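Local structure of 3-phytase (Klebsiella pneumoniae, 2WNH) at residues P97-R100 and T101-T104; T167-L170 and L171-A174; S264-L267 and N268-D272; W365-P368 and G369-Q372. The protein probably removes phosphate from phytate (inositol hexakisphosphate) as a histidine acid phosphatase. The protein carries 3 engineered substitutions. All blocks are in the same frame, centred on the assembly; numbering follows the deposited sequence.

Contact 1: P97-R100 and T101-T104; sequences PLQR and TRAT
Arg100 O is gripped twice by one residue: Thr104 OG1 gives it the shortest bond here, 2.7 Å, and Thr104 N a longer one at 3.2 Å. The hydroxyl is tilted modestly from the carbonyl plane, while the amide stands well above it. Leu98 O, at the N-cap, is also approached by several donors. It takes a nearly straight bond from Arg102 N at 3.0 Å and a weak one from Thr101 N, and Thr101 OG1 stands 2.9 Å from Leu98 O, although Ser96 O competes for that proton. Ala103 N bonds to Gln99 O at 2.8 Å in the first full helical turn. Arg102 reaches back past the cap: its chain bends at chi3 (-69°), bringing NE to 3.0 Å from Pro97 O, with the N-H above the carbonyl plane and off its lone pairs. The guanidinium thereby hooks the loop to the helix start; its NH2 lies 3.5 Å from Gln99 CA, oblique to the group, the Gln99 amide stands almost perpendicular (87°) to it, and Tyr122 makes a cation-pi contact with it. Leu98 CD2 lies over the rim of one face of the Arg100 guanidinium, whose NH1 bonds to Gly54 O. Gln99 instead sends OE1 to Leu56 N and NE2 to Thr50 O of a neighbouring subunit. The contact is the N-terminal turn of helix 99-112, just after strand 91-95 of the central sheet; Thr104 OG1 also bonds to Gly26 N, tying the helix to the loop after strand 14-24, where the family's RHGxRxP motif runs on from the strand end.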
ATOM      1  N   PRO B  97     -30.140  15.820   8.071  1.00 15.96           N
ATOM      2  CA  PRO B  97     -30.304  14.631   8.919  1.00 17.49           C
ATOM      3  C   PRO B  97     -30.931  13.396   8.272  1.00 17.15           C
ATOM      4  O   PRO B  97     -30.972  12.341   8.928  1.00 19.06           O
ATOM      5  CB  PRO B  97     -31.164  15.145  10.105  1.00 18.26           C
ATOM      6  CG  PRO B  97     -31.910  16.301   9.561  1.00 17.70           C
ATOM      7  CD  PRO B  97     -31.004  16.941   8.507  1.00 17.40           C
ATOM      8  N   LEU B  98     -31.364  13.486   7.017  1.00 17.49           N
ATOM      9  CA  LEU B  98     -31.929  12.315   6.323  1.00 17.38           C
ATOM     10  C   LEU B  98     -30.826  11.262   6.161  1.00 18.64           C
ATOM     11  O   LEU B  98     -29.631  11.603   6.084  1.00 17.62           O
ATOM     12  CB  LEU B  98     -32.512  12.683   4.947  1.00 19.41           C
ATOM     13  CG  LEU B  98     -33.905  13.327   4.930  1.00 20.56           C
ATOM     14  CD1 LEU B  98     -33.803  14.774   5.346  1.00 22.02           C
ATOM     15  CD2 LEU B  98     -34.529  13.237   3.557  1.00 23.36           C
ATOM     16  N   GLN B  99     -31.224   9.993   6.159  1.00 18.53           N
ATOM     17  CA  GLN B  99     -30.278   8.893   5.941  1.00 17.53           C
ATOM     18  C   GLN B  99     -29.430   9.134   4.671  1.00 16.93           C
ATOM     19  O   GLN B  99     -28.210   8.942   4.702  1.00 15.12           O
ATOM     20  CB  GLN B  99     -31.031   7.556   5.820  1.00 18.75           C
ATOM     21  CG  GLN B  99     -30.132   6.302   5.906  1.00 20.12           C
ATOM     22  CD  GLN B  99     -29.490   5.918   4.565  1.00 20.35           C
ATOM     23  OE1 GLN B  99     -29.821   6.463   3.508  1.00 19.33           O
ATOM     24  NE2 GLN B  99     -28.546   4.989   4.615  1.00 19.79           N
ATOM     25  N   ARG B 100     -30.081   9.521   3.577  1.00 15.18           N
ATOM     26  CA  ARG B 100     -29.393   9.606   2.260  1.00 14.44           C
ATOM     27  C   ARG B 100     -28.242  10.620   2.273  1.00 16.06           C
ATOM     28  O   ARG B 100     -27.207  10.403   1.646  1.00 13.87           O
ATOM     29  CB  ARG B 100     -30.359   9.830   1.064  1.00 16.40           C
ATOM     30  CG  ARG B 100     -31.230  11.074   1.120  1.00 15.89           C
ATOM     31  CD  ARG B 100     -32.065  11.132  -0.144  1.00 18.09           C
ATOM     32  NE  ARG B 100     -33.092  12.175  -0.081  1.00 18.96           N
ATOM     33  CZ  ARG B 100     -34.348  11.960   0.307  1.00 23.08           C
ATOM     34  NH1 ARG B 100     -34.739  10.759   0.703  1.00 20.03           N
ATOM     35  NH2 ARG B 100     -35.205  12.962   0.345  1.00 22.20           N
ATOM     36  N   THR B 101     -28.445  11.714   2.991  1.00 14.01           N
ATOM     37  CA  THR B 101     -27.443  12.775   3.109  1.00 14.94           C
ATOM     38  C   THR B 101     -26.375  12.423   4.153  1.00 13.92           C
ATOM     39  O   THR B 101     -25.203  12.682   3.920  1.00 13.84           O
ATOM     40  CB  THR B 101     -28.113  14.138   3.425  1.00 14.60           C
ATOM     41  OG1 THR B 101     -29.161  13.916   4.381  1.00 15.91           O
ATOM     42  CG2 THR B 101     -28.730  14.710   2.190  1.00 15.59           C
ATOM     43  N   ARG B 102     -26.755  11.837   5.289  1.00 13.24           N
ATOM     44  CA  ARG B 102     -25.750  11.341   6.246  1.00 13.13           C
ATOM     45  C   ARG B 102     -24.823  10.315   5.569  1.00 13.69           C
ATOM     46  O   ARG B 102     -23.589  10.396   5.688  1.00 14.22           O
ATOM     47  CB  ARG B 102     -26.413  10.751   7.495  1.00 15.22           C
ATOM     48  CG  ARG B 102     -27.050  11.838   8.376  1.00 15.63           C
ATOM     49  CD  ARG B 102     -27.637  11.213   9.641  1.00 22.33           C
ATOM     50  NE  ARG B 102     -28.804  10.382   9.385  1.00 26.66           N
ATOM     51  CZ  ARG B 102     -28.921   9.095   9.726  1.00 31.30           C
ATOM     52  NH1 ARG B 102     -27.929   8.461  10.348  1.00 31.76           N
ATOM     53  NH2 ARG B 102     -30.044   8.439   9.438  1.00 33.70           N
ATOM     54  N   ALA B 103     -25.407   9.366   4.835  1.00 13.92           N
ATOM     55  CA  ALA B 103     -24.583   8.296   4.265  1.00 14.82           C
ATOM     56  C   ALA B 103     -23.684   8.860   3.148  1.00 14.71           C
ATOM     57  O   ALA B 103     -22.540   8.432   2.996  1.00 15.21           O
ATOM     58  CB  ALA B 103     -25.458   7.167   3.746  1.00 14.20           C
ATOM     59  N   THR B 104     -24.184   9.825   2.391  1.00 14.81           N
ATOM     60  CA  THR B 104     -23.385  10.481   1.351  1.00 13.34           C
ATOM     61  C   THR B 104     -22.182  11.232   1.961  1.00 13.83           C
ATOM     62  O   THR B 104     -21.032  11.148   1.460  1.00 12.39           O
ATOM     63  CB  THR B 104     -24.247  11.460   0.521  1.00 14.53           C
ATOM     64  OG1 THR B 104     -25.219  10.703  -0.210  1.00 14.71           O
ATOM     65  CG2 THR B 104     -23.386  12.262  -0.447  1.00 14.43           C
TER

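Contact 2: T167-L170 and L171-A174; sequences TIQL and LKQA
Gln169 and Gln173 join side chains one turn apart on the regular alpha-helix 165-175, an i to i+4 amide pair on its exposed flank. Among the polar side-chain contacts, Gln169 NE2 donates to Gln173 OE1 at 3.1 Å. The bond is nearly straight (167°), lies in the plane of the Gln169 amide and meets a lone pair of the acceptor carbonyl. Gln169 has CG anti to its own N but folds at chi2 (53°), carrying NE2 along the helix toward the next turn; Gln173 runs extended beyond CG and crosses it roughly at a right angle, the two amide planes 59° apart. This bond restrains how the two amides can turn. The backbone supplies the underlying ladder: Leu171 N to Thr167 O (3.0 Å), Lys172 N to Ile168 O (2.9 Å) and Gln173 N to Gln169 O (2.9 Å) are sound, whereas Ala174 N to Leu170 O stretches to 3.3 Å and bends. Gln169 is thus joined to Gln173 by backbone and side chain alike. In the apolar packing, Leu171 is buried against Met207, Val211 and Leu214 of helix 204-219 and Leu244 of helix 243-250, Ile168 lies on Phe185 and Trp189, and Leu170 touches Ala240 and Leu241, so the helix packs into the helical part of the molecule. The amides also make van der Waals contacts with carbons: Leu170 CD2 approaches Gln173 NE2 at 3.9 Å, and Gln173 CG rests 3.4 Å from Gln169 NE2.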
ATOM      1  N   THR B 167     -40.444  15.866 -26.283  1.00 25.77           N
ATOM      2  CA  THR B 167     -39.871  15.266 -25.081  1.00 24.94           C
ATOM      3  C   THR B 167     -40.932  14.454 -24.327  1.00 24.73           C
ATOM      4  O   THR B 167     -40.684  13.328 -23.883  1.00 23.23           O
ATOM      5  CB  THR B 167     -39.282  16.363 -24.163  1.00 24.24           C
ATOM      6  OG1 THR B 167     -38.340  17.150 -24.903  1.00 25.01           O
ATOM      7  CG2 THR B 167     -38.581  15.732 -22.935  1.00 25.20           C
ATOM      8  N   ILE B 168     -42.138  15.018 -24.214  1.00 24.50           N
ATOM      9  CA  ILE B 168     -43.240  14.311 -23.586  1.00 24.33           C
ATOM     10  C   ILE B 168     -43.480  12.968 -24.288  1.00 23.95           C
ATOM     11  O   ILE B 168     -43.702  11.955 -23.630  1.00 22.92           O
ATOM     12  CB  ILE B 168     -44.537  15.186 -23.548  1.00 24.91           C
ATOM     13  CG1 ILE B 168     -44.263  16.464 -22.732  1.00 24.98           C
ATOM     14  CG2 ILE B 168     -45.708  14.394 -22.957  1.00 24.70           C
ATOM     15  CD1 ILE B 168     -45.323  17.571 -22.876  1.00 25.66           C
ATOM     16  N   GLN B 169     -43.397  12.977 -25.619  1.00 25.52           N
ATOM     17  CA  GLN B 169     -43.583  11.770 -26.433  1.00 26.63           C
ATOM     18  C   GLN B 169     -42.517  10.693 -26.154  1.00 26.22           C
ATOM     19  O   GLN B 169     -42.848   9.515 -25.971  1.00 25.55           O
ATOM     20  CB  GLN B 169     -43.654  12.155 -27.923  1.00 27.17           C
ATOM     21  CG  GLN B 169     -43.795  10.982 -28.904  1.00 33.69           C
ATOM     22  CD  GLN B 169     -44.965  10.037 -28.600  1.00 37.57           C
ATOM     23  OE1 GLN B 169     -46.053  10.460 -28.174  1.00 39.08           O
ATOM     24  NE2 GLN B 169     -44.742   8.743 -28.838  1.00 39.31           N
ATOM     25  N   LEU B 170     -41.257  11.115 -26.065  1.00 25.85           N
ATOM     26  CA  LEU B 170     -40.165  10.212 -25.663  1.00 25.10           C
ATOM     27  C   LEU B 170     -40.399   9.594 -24.296  1.00 24.98           C
ATOM     28  O   LEU B 170     -40.151   8.402 -24.116  1.00 25.58           O
ATOM     29  CB  LEU B 170     -38.810  10.917 -25.713  1.00 25.47           C
ATOM     30  CG  LEU B 170     -38.312  11.416 -27.071  1.00 25.38           C
ATOM     31  CD1 LEU B 170     -37.005  12.128 -26.881  1.00 25.79           C
ATOM     32  CD2 LEU B 170     -38.155  10.282 -28.079  1.00 25.12           C
ATOM     33  N   LEU B 171     -40.869  10.389 -23.330  1.00 24.60           N
ATOM     34  CA  LEU B 171     -41.184   9.856 -22.007  1.00 24.23           C
ATOM     35  C   LEU B 171     -42.334   8.842 -22.072  1.00 26.31           C
ATOM     36  O   LEU B 171     -42.259   7.779 -21.462  1.00 25.06           O
ATOM     37  CB  LEU B 171     -41.485  10.975 -20.992  1.00 23.80           C
ATOM     38  CG  LEU B 171     -41.799  10.531 -19.550  1.00 22.72           C
ATOM     39  CD1 LEU B 171     -40.596   9.814 -18.864  1.00 20.67           C
ATOM     40  CD2 LEU B 171     -42.262  11.690 -18.701  1.00 21.57           C
ATOM     41  N   LYS B 172     -43.386   9.179 -22.820  1.00 27.13           N
ATOM     42  CA  LYS B 172     -44.536   8.285 -22.986  1.00 28.67           C
ATOM     43  C   LYS B 172     -44.104   6.936 -23.545  1.00 28.40           C
ATOM     44  O   LYS B 172     -44.501   5.888 -23.023  1.00 29.37           O
ATOM     45  CB  LYS B 172     -45.595   8.924 -23.898  1.00 29.10           C
ATOM     46  CG  LYS B 172     -46.961   8.271 -23.774  1.00 30.83           C
ATOM     47  CD  LYS B 172     -47.988   8.957 -24.661  1.00 38.08           C
ATOM     48  CE  LYS B 172     -49.402   8.455 -24.370  1.00 39.57           C
ATOM     49  NZ  LYS B 172     -50.445   9.428 -24.854  1.00 40.81           N
ATOM     50  N   GLN B 173     -43.282   6.970 -24.591  1.00 29.86           N
ATOM     51  CA  GLN B 173     -42.733   5.749 -25.211  1.00 31.02           C
ATOM     52  C   GLN B 173     -42.004   4.845 -24.216  1.00 30.88           C
ATOM     53  O   GLN B 173     -42.066   3.613 -24.320  1.00 31.77           O
ATOM     54  CB  GLN B 173     -41.763   6.111 -26.326  1.00 31.58           C
ATOM     55  CG  GLN B 173     -42.417   6.618 -27.595  1.00 36.07           C
ATOM     56  CD  GLN B 173     -41.413   7.212 -28.580  1.00 38.59           C
ATOM     57  OE1 GLN B 173     -41.789   7.956 -29.484  1.00 43.07           O
ATOM     58  NE2 GLN B 173     -40.135   6.892 -28.405  1.00 38.23           N
ATOM     59  N   ALA B 174     -41.307   5.459 -23.260  1.00 29.68           N
ATOM     60  CA  ALA B 174     -40.498   4.710 -22.301  1.00 29.19           C
ATOM     61  C   ALA B 174     -41.339   4.091 -21.191  1.00 29.37           C
ATOM     62  O   ALA B 174     -41.042   2.980 -20.739  1.00 30.04           O
ATOM     63  CB  ALA B 174     -39.401   5.621 -21.698  1.00 28.21           C
TER

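Contact 3: S264-L267 and N268-D272; sequences SVLL and NAMLD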
ATOM      1  N   SER B 264     -31.782  31.664   1.025  1.00 16.86           N
ATOM      2  CA  SER B 264     -30.902  32.756   1.479  1.00 16.50           C
ATOM      3  C   SER B 264     -30.052  32.392   2.688  1.00 15.22           C
ATOM      4  O   SER B 264     -28.902  32.802   2.772  1.00 16.38           O
ATOM      5  CB  SER B 264     -31.695  34.033   1.790  1.00 18.40           C
ATOM      6  OG  SER B 264     -32.196  34.613   0.594  1.00 17.98           O
ATOM      7  N   VAL B 265     -30.624  31.634   3.618  1.00 15.94           N
ATOM      8  CA  VAL B 265     -29.912  31.246   4.842  1.00 16.53           C
ATOM      9  C   VAL B 265     -28.661  30.408   4.507  1.00 16.96           C
ATOM     10  O   VAL B 265     -27.606  30.566   5.130  1.00 18.03           O
ATOM     11  CB  VAL B 265     -30.869  30.534   5.827  1.00 17.59           C
ATOM     12  CG1 VAL B 265     -31.380  29.208   5.249  1.00 17.40           C
ATOM     13  CG2 VAL B 265     -30.249  30.366   7.205  1.00 19.89           C
ATOM     14  N   LEU B 266     -28.785  29.569   3.479  1.00 15.45           N
ATOM     15  CA  LEU B 266     -27.703  28.660   3.097  1.00 16.06           C
ATOM     16  C   LEU B 266     -26.653  29.387   2.281  1.00 15.87           C
ATOM     17  O   LEU B 266     -25.447  29.237   2.519  1.00 16.44           O
ATOM     18  CB  LEU B 266     -28.275  27.464   2.308  1.00 15.63           C
ATOM     19  CG  LEU B 266     -27.292  26.399   1.790  1.00 16.21           C
ATOM     20  CD1 LEU B 266     -26.357  25.856   2.905  1.00 17.07           C
ATOM     21  CD2 LEU B 266     -28.082  25.250   1.131  1.00 16.88           C
ATOM     22  N   LEU B 267     -27.068  30.184   1.308  1.00 16.03           N
ATOM     23  CA  LEU B 267     -26.052  30.919   0.569  1.00 15.49           C
ATOM     24  C   LEU B 267     -25.306  31.845   1.526  1.00 17.00           C
ATOM     25  O   LEU B 267     -24.075  31.946   1.464  1.00 15.65           O
ATOM     26  CB  LEU B 267     -26.636  31.699  -0.613  1.00 17.33           C
ATOM     27  CG  LEU B 267     -25.615  32.579  -1.373  1.00 15.72           C
ATOM     28  CD1 LEU B 267     -24.445  31.773  -1.954  1.00 17.84           C
ATOM     29  CD2 LEU B 267     -26.290  33.326  -2.513  1.00 18.64           C
ATOM     30  N   ASN B 268     -26.040  32.520   2.406  1.00 15.89           N
ATOM     31  CA  ASN B 268     -25.382  33.385   3.384  1.00 17.53           C
ATOM     32  C   ASN B 268     -24.310  32.663   4.226  1.00 17.67           C
ATOM     33  O   ASN B 268     -23.196  33.212   4.445  1.00 18.67           O
ATOM     34  CB  ASN B 268     -26.411  34.042   4.295  1.00 17.31           C
ATOM     35  CG  ASN B 268     -25.790  35.088   5.181  1.00 19.07           C
ATOM     36  OD1 ASN B 268     -25.180  36.055   4.698  1.00 20.14           O
ATOM     37  ND2 ASN B 268     -25.915  34.895   6.480  1.00 20.08           N
ATOM     38  N   ALA B 269     -24.665  31.467   4.704  1.00 16.79           N
ATOM     39  CA  ALA B 269     -23.771  30.612   5.500  1.00 16.80           C
ATOM     40  C   ALA B 269     -22.534  30.219   4.697  1.00 16.70           C
ATOM     41  O   ALA B 269     -21.400  30.191   5.231  1.00 15.79           O
ATOM     42  CB  ALA B 269     -24.497  29.378   6.001  1.00 18.12           C
ATOM     43  N   MET B 270     -22.746  29.919   3.418  1.00 15.72           N
ATOM     44  CA  MET B 270     -21.656  29.520   2.514  1.00 15.74           C
ATOM     45  C   MET B 270     -20.699  30.663   2.210  1.00 15.77           C
ATOM     46  O   MET B 270     -19.481  30.469   2.233  1.00 17.21           O
ATOM     47  CB  MET B 270     -22.224  28.916   1.208  1.00 15.57           C
ATOM     48  CG  MET B 270     -22.834  27.528   1.383  1.00 18.04           C
ATOM     49  SD  MET B 270     -23.699  27.020  -0.115  1.00 18.11           S
ATOM     50  CE  MET B 270     -22.354  26.787  -1.274  1.00 17.08           C
ATOM     51  N   LEU B 271     -21.234  31.849   1.903  1.00 15.22           N
ATOM     52  CA  LEU B 271     -20.380  33.025   1.647  1.00 15.47           C
ATOM     53  C   LEU B 271     -19.582  33.459   2.901  1.00 16.20           C
ATOM     54  O   LEU B 271     -18.389  33.766   2.813  1.00 16.63           O
ATOM     55  CB  LEU B 271     -21.188  34.216   1.118  1.00 16.26           C
ATOM     56  CG  LEU B 271     -21.874  34.002  -0.237  1.00 13.27           C
ATOM     57  CD1 LEU B 271     -22.796  35.166  -0.482  1.00 18.00           C
ATOM     58  CD2 LEU B 271     -20.807  33.862  -1.347  1.00 17.31           C
ATOM     59  N   ASP B 272     -20.240  33.453   4.060  1.00 16.64           N
ATOM     60  CA  ASP B 272     -19.564  33.706   5.332  1.00 18.28           C
ATOM     61  C   ASP B 272     -18.521  32.620   5.590  1.00 17.75           C
ATOM     62  O   ASP B 272     -17.437  32.905   6.106  1.00 18.46           O
ATOM     63  CB  ASP B 272     -20.582  33.741   6.469  1.00 19.55           C
ATOM     64  CG  ASP B 272     -21.289  35.086   6.568  1.00 24.76           C
ATOM     65  OD1 ASP B 272     -20.881  36.043   5.860  1.00 27.68           O
ATOM     66  OD2 ASP B 272     -22.237  35.193   7.376  1.00 28.45           O
TER
HETATM   67  O   HOH W   1     -27.082  32.278   7.371  1.00 22.72           O
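Leu267 and Leu271 lie one helical turn apart and cross at a slant, CD1 of Leu267 resting 3.8 Å from CG of Leu271. Leu267 holds CG anti to its backbone N (chi1 176°), whereas Leu271 holds CG anti to its carbonyl carbon (chi1 -63°); the branches therefore lean toward each other. Leu266 and Met270 make a similar slanting pair on another side of the helix, where Leu266 CG meets Met270 SD at 4.1 Å and Met270 CG packs 3.3 Å from Leu266 O. Asn268 turns elsewhere: a water accepts from its ND2 at 3.0 Å and donates to Val265 O at 2.9 Å, so this carbonyl is held by water as well as by Ala269 N (3.1 Å). OD1 of Asn268 bonds to Arg394. The four backbone bonds from Asn268 to Leu271 run back in regular i to i+4 fashion, the straightest being Leu271 N to Leu267 O at 2.9 Å. Helix 256-274 thus covers the central sheet, Leu266 and Met270 lying on strands 14-24 and 284-289, while Ser264 and Leu267 face Leu300 of helix 291-301.

Contact 4: W365-P368 and G369-Q372; sequences WRQP and GCRQ
Gln367 and Cys370 close a type II beta turn through a single backbone bond, Cys370 N to Gln367 O at 3.1 Å, with Gly369 at its third position in the positive-phi conformation (phi 98°) usual for glycine there. The turn leads from strand 361-364 into strand 371-373. Cys370 points back over the turn: its SG sits 3.1 Å from Gln367 O and 4.0 Å from Gln367 CG, a close approach in which the disulfide sulfur has no proton to donate. The SG also lies 5.4 Å from the centroid of the six-membered ring of Trp365, approaching obliquely at 43° from the ring normal, a loose sulfur-aromatic contact. Trp365 itself is buried against helix 381-388 and meets Phe303 edge-to-face. Arg366 bends at chi3 (-61°) and lays one face of its guanidinium over Cys370 CB, with NH2 4.1 Å from that carbon; the amide of Gln372 comes to the guanidinium edge, its NE2 4.4 Å from Arg366 NH1. Strand 376-380 flanks the turn, Thr377 touching both Arg366 and Cys370. Cys370 SG is bonded to Cys379 on that strand, so a disulfide ties the exposed turn covalently to strand 376-380, and the sulfur has the turn carbonyl and, more loosely, the Trp365 ring near it.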
ATOM      1  N   TRP B 365     -18.244  29.684 -12.650  1.00 18.11           N
ATOM      2  CA  TRP B 365     -18.869  31.012 -12.680  1.00 18.46           C
ATOM      3  C   TRP B 365     -17.806  32.065 -12.957  1.00 18.89           C
ATOM      4  O   TRP B 365     -16.635  31.898 -12.580  1.00 18.16           O
ATOM      5  CB  TRP B 365     -19.522  31.276 -11.316  1.00 19.09           C
ATOM      6  CG  TRP B 365     -20.113  32.631 -11.134  1.00 20.36           C
ATOM      7  CD1 TRP B 365     -21.386  33.029 -11.456  1.00 21.09           C
ATOM      8  CD2 TRP B 365     -19.478  33.771 -10.532  1.00 19.44           C
ATOM      9  NE1 TRP B 365     -21.570  34.360 -11.119  1.00 21.00           N
ATOM     10  CE2 TRP B 365     -20.417  34.834 -10.547  1.00 20.09           C
ATOM     11  CE3 TRP B 365     -18.201  34.005  -9.993  1.00 20.17           C
ATOM     12  CZ2 TRP B 365     -20.124  36.094 -10.039  1.00 21.29           C
ATOM     13  CZ3 TRP B 365     -17.910  35.266  -9.517  1.00 18.50           C
ATOM     14  CH2 TRP B 365     -18.865  36.294  -9.534  1.00 21.82           C
ATOM     15  N   ARG B 366     -18.207  33.157 -13.592  1.00 19.47           N
ATOM     16  CA  ARG B 366     -17.303  34.279 -13.817  1.00 20.16           C
ATOM     17  C   ARG B 366     -18.081  35.581 -13.967  1.00 21.14           C
ATOM     18  O   ARG B 366     -19.295  35.580 -14.177  1.00 20.50           O
ATOM     19  CB  ARG B 366     -16.426  34.047 -15.049  1.00 21.94           C
ATOM     20  CG  ARG B 366     -17.201  33.911 -16.357  1.00 24.83           C
ATOM     21  CD  ARG B 366     -16.282  34.133 -17.570  1.00 32.55           C
ATOM     22  NE  ARG B 366     -15.713  35.482 -17.537  1.00 40.02           N
ATOM     23  CZ  ARG B 366     -14.422  35.772 -17.369  1.00 40.12           C
ATOM     24  NH1 ARG B 366     -13.512  34.807 -17.255  1.00 41.11           N
ATOM     25  NH2 ARG B 366     -14.039  37.044 -17.336  1.00 39.87           N
ATOM     26  N   GLN B 367     -17.354  36.681 -13.848  1.00 21.47           N
ATOM     27  CA  GLN B 367     -17.879  38.011 -14.122  1.00 22.37           C
ATOM     28  C   GLN B 367     -16.701  38.850 -14.573  1.00 23.17           C
ATOM     29  O   GLN B 367     -15.556  38.423 -14.419  1.00 22.25           O
ATOM     30  CB  GLN B 367     -18.544  38.585 -12.880  1.00 22.78           C
ATOM     31  CG  GLN B 367     -17.608  38.907 -11.697  1.00 22.38           C
ATOM     32  CD  GLN B 367     -18.350  39.672 -10.605  1.00 24.32           C
ATOM     33  OE1 GLN B 367     -19.512  40.048 -10.783  1.00 24.43           O
ATOM     34  NE2 GLN B 367     -17.684  39.906  -9.479  1.00 23.94           N
ATOM     35  N   PRO B 368     -16.955  40.029 -15.184  1.00 24.69           N
ATOM     36  CA  PRO B 368     -15.813  40.877 -15.572  1.00 23.94           C
ATOM     37  C   PRO B 368     -14.811  41.073 -14.434  1.00 22.45           C
ATOM     38  O   PRO B 368     -15.210  41.232 -13.267  1.00 23.01           O
ATOM     39  CB  PRO B 368     -16.486  42.210 -15.931  1.00 24.96           C
ATOM     40  CG  PRO B 368     -17.835  41.778 -16.478  1.00 26.30           C
ATOM     41  CD  PRO B 368     -18.251  40.618 -15.597  1.00 26.62           C
ATOM     42  N   GLY B 369     -13.518  41.050 -14.764  1.00 21.50           N
ATOM     43  CA  GLY B 369     -12.467  41.153 -13.739  1.00 20.33           C
ATOM     44  C   GLY B 369     -11.886  39.814 -13.304  1.00 21.34           C
ATOM     45  O   GLY B 369     -10.815  39.774 -12.672  1.00 21.72           O
ATOM     46  N   CYS B 370     -12.581  38.720 -13.626  1.00 21.88           N
ATOM     47  CA  CYS B 370     -12.049  37.360 -13.344  1.00 21.67           C
ATOM     48  C   CYS B 370     -10.913  37.018 -14.301  1.00 22.84           C
ATOM     49  O   CYS B 370     -10.890  37.507 -15.431  1.00 23.39           O
ATOM     50  CB  CYS B 370     -13.135  36.292 -13.423  1.00 21.60           C
ATOM     51  SG  CYS B 370     -14.463  36.508 -12.221  0.75 18.11           S
ATOM     52  N   ARG B 371      -9.976  36.184 -13.846  1.00 22.68           N
ATOM     53  CA  ARG B 371      -8.812  35.824 -14.665  1.00 23.82           C
ATOM     54  C   ARG B 371      -8.627  34.309 -14.732  1.00 22.97           C
ATOM     55  O   ARG B 371      -8.805  33.613 -13.732  1.00 22.31           O
ATOM     56  CB  ARG B 371      -7.542  36.498 -14.134  1.00 24.96           C
ATOM     57  CG  ARG B 371      -7.204  36.191 -12.648  1.00 30.05           C
ATOM     58  CD  ARG B 371      -5.947  36.959 -12.154  1.00 37.36           C
ATOM     59  NE  ARG B 371      -6.143  38.406 -12.171  1.00 40.54           N
ATOM     60  CZ  ARG B 371      -5.564  39.248 -13.030  1.00 38.36           C
ATOM     61  NH1 ARG B 371      -4.700  38.812 -13.937  1.00 38.51           N
ATOM     62  NH2 ARG B 371      -5.827  40.538 -12.953  1.00 36.90           N
ATOM     63  N   GLN B 372      -8.267  33.819 -15.907  1.00 23.39           N
ATOM     64  CA  GLN B 372      -7.944  32.408 -16.105  1.00 23.85           C
ATOM     65  C   GLN B 372      -6.517  32.103 -15.631  1.00 24.46           C
ATOM     66  O   GLN B 372      -5.538  32.643 -16.182  1.00 25.38           O
ATOM     67  CB  GLN B 372      -8.074  32.047 -17.587  1.00 25.99           C
ATOM     68  CG  GLN B 372      -9.496  31.943 -18.079  1.00 31.02           C
ATOM     69  CD  GLN B 372     -10.200  30.719 -17.519  1.00 37.30           C
ATOM     70  OE1 GLN B 372      -9.594  29.648 -17.342  1.00 40.47           O
ATOM     71  NE2 GLN B 372     -11.482  30.871 -17.231  1.00 40.99           N
TER

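In the fold
From the N terminus the four contacts come strictly in series; none encloses or crosses another, and each is local. Contact 1 starts helix 99-112 directly after a strand of the central sheet and touches a neighbouring subunit through Gln99, Arg102 and Ala103. Contact 2 lies in the helical part of the molecule, its centre about 39 Å from that of contact 3, on the opposite side of the chain's centre. Contact 3 lies on helix 256-274, which covers the central sheet. Contact 4, whose nearest atoms are about 9 Å from contact 3, closes the turn between strands 361-364 and 371-373 and is linked by disulfide to strand 376-380.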